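Side-chain contact in ApeI dehydratase-like domain-containing protein (Pectobacterium atrosepticum, PDB 3ESI), which is of unknown function but belongs to the ApeI dehydratase-like family of the hotdog fold and may act as a thioester dehydratase: residues K12-E16 and T17-E21. Residues are numbered along the deposited sequence; the frame is centred on the assembly and turned at random.
Sequences KKTDE and TSQVE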
loop_
_atom_site.group_PDB
_atom_site.type_symbol
_atom_site.label_atom_id
_atom_site.label_comp_id
_atom_site.label_asym_id
_atom_site.label_seq_id
_atom_site.Cartn_x
_atom_site.Cartn_y
_atom_site.Cartn_z
ATOM N N LYS A 12 29.630 5.188 -20.352
ATOM C CA LYS A 12 30.480 4.192 -20.996
ATOM C C LYS A 12 29.833 3.714 -22.290
ATOM O O LYS A 12 29.093 2.733 -22.283
ATOM C CB LYS A 12 30.673 2.983 -20.083
ATOM C CG LYS A 12 31.555 3.231 -18.884
ATOM C CD LYS A 12 31.543 2.040 -17.922
ATOM C CE LYS A 12 31.836 0.705 -18.620
ATOM N NZ LYS A 12 33.165 0.653 -19.291
ATOM N N LYS A 13 30.107 4.397 -23.399
ATOM C CA LYS A 13 29.534 3.998 -24.681
ATOM C C LYS A 13 30.275 2.811 -25.290
ATOM O O LYS A 13 31.502 2.775 -25.297
ATOM C CB LYS A 13 29.584 5.144 -25.698
ATOM C CG LYS A 13 28.879 6.437 -25.322
ATOM C CD LYS A 13 28.596 7.236 -26.594
ATOM C CE LYS A 13 28.192 8.674 -26.320
ATOM N NZ LYS A 13 29.382 9.527 -26.041
ATOM N N THR A 14 29.526 1.836 -25.797
ATOM C CA THR A 14 30.125 0.689 -26.466
ATOM C C THR A 14 29.532 0.747 -27.874
ATOM O O THR A 14 29.374 1.836 -28.437
ATOM C CB THR A 14 29.763 -0.660 -25.788
ATOM O OG1 THR A 14 28.366 -0.930 -25.948
ATOM C CG2 THR A 14 30.106 -0.616 -24.306
ATOM N N ASP A 15 29.188 -0.399 -28.444
ATOM C CA ASP A 15 28.619 -0.400 -29.783
ATOM C C ASP A 15 27.269 0.306 -29.838
ATOM O O ASP A 15 27.150 1.388 -30.422
ATOM C CB ASP A 15 28.480 -1.831 -30.291
ATOM C CG ASP A 15 29.815 -2.521 -30.419
ATOM O OD1 ASP A 15 30.406 -2.876 -29.371
ATOM O OD2 ASP A 15 30.277 -2.689 -31.569
ATOM N N GLU A 16 26.258 -0.303 -29.220
ATOM C CA GLU A 16 24.909 0.261 -29.205
ATOM C C GLU A 16 24.408 0.565 -27.793
ATOM O O GLU A 16 23.518 1.408 -27.614
ATOM C CB GLU A 16 23.923 -0.705 -29.878
ATOM C CG GLU A 16 24.561 -1.690 -30.854
ATOM C CD GLU A 16 25.391 -2.751 -30.150
ATOM O OE1 GLU A 16 25.983 -3.605 -30.845
ATOM O OE2 GLU A 16 25.452 -2.729 -28.901
ATOM N N THR A 17 24.975 -0.123 -26.801
ATOM C CA THR A 17 24.571 0.060 -25.406
ATOM C C THR A 17 25.371 1.118 -24.655
ATOM O O THR A 17 26.599 1.116 -24.695
ATOM C CB THR A 17 24.695 -1.250 -24.595
ATOM O OG1 THR A 17 26.080 -1.550 -24.389
ATOM C CG2 THR A 17 24.038 -2.404 -25.326
ATOM N N SER A 18 24.658 2.012 -23.973
ATOM C CA SER A 18 25.263 3.064 -23.163
ATOM C C SER A 18 25.086 2.684 -21.697
ATOM O O SER A 18 24.187 1.920 -21.353
ATOM C CB SER A 18 24.581 4.401 -23.417
ATOM O OG SER A 18 24.882 4.882 -24.705
ATOM N N GLN A 19 25.941 3.211 -20.831
ATOM C CA GLN A 19 25.849 2.896 -19.413
ATOM C C GLN A 19 26.210 4.084 -18.539
ATOM O O GLN A 19 27.065 4.902 -18.882
ATOM C CB GLN A 19 26.767 1.717 -19.062
ATOM C CG GLN A 19 26.425 0.436 -19.802
ATOM C CD GLN A 19 27.657 -0.400 -20.172
ATOM O OE1 GLN A 19 28.214 -1.119 -19.336
ATOM N NE2 GLN A 19 28.084 -0.300 -21.437
ATOM N N VAL A 20 25.530 4.179 -17.407
ATOM C CA VAL A 20 25.786 5.231 -16.445
ATOM C C VAL A 20 25.559 4.603 -15.081
ATOM O O VAL A 20 24.602 3.851 -14.877
ATOM C CB VAL A 20 24.845 6.447 -16.636
ATOM C CG1 VAL A 20 23.398 6.068 -16.330
ATOM C CG2 VAL A 20 25.307 7.588 -15.744
ATOM N N GLU A 21 26.467 4.880 -14.160
ATOM C CA GLU A 21 26.359 4.344 -12.824
ATOM C C GLU A 21 26.234 5.492 -11.853
ATOM O O GLU A 21 27.026 6.432 -11.895
ATOM C CB GLU A 21 27.592 3.521 -12.482
ATOM C CG GLU A 21 27.504 2.876 -11.120
ATOM C CD GLU A 21 28.640 1.918 -10.861
ATOM O OE1 GLU A 21 29.058 1.229 -11.822
ATOM O OE2 GLU A 21 29.099 1.837 -9.703
#
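Thr14 and Thr17, facing each other across a tight change of chain direction, give a worked example of how a turn can be closed by backbone and side chains together. Thr14 N donates to Thr17 O at 3.2 Å, the donor tilted 23° from the carbonyl plane. Beside this backbone bond a second one runs between the side chains: Thr17 OG1 gives its proton to Thr14 OG1 at 2.8 Å. Both hydroxyls sit between backbone N and carbonyl carbon (chi1 71° in Thr17, 67° in Thr14), which swings them into the gap between the arms. Glu16, bent at chi2, folds back over the turn end, its OE2 3.9 Å from Thr17 CG2.

Two residues further along each arm, Lys12 N binds Gln19 O at 3.0 Å, nearly straight. Gln19 leans over the gap toward the first arm: its bent chain brings NE2 to 3.3 Å from Lys12 O and 3.5 Å from Thr14 CG2, crossing the Thr14 side chain at about a right angle. The last methylene of Lys12, CE, stands 4.1 Å from Gln19 OE1, the chain end leading away.

Along its other edge strand 17-25 pairs with strand 83-91, where His91 touches Thr17 and Ile89 touches Gln19. The arrangement is a beta-turn with Asp15 and Glu16 at its corners, in the beta-hairpin connection from strand 4-8 to strand 17-25 of the hotdog fold's antiparallel sheet.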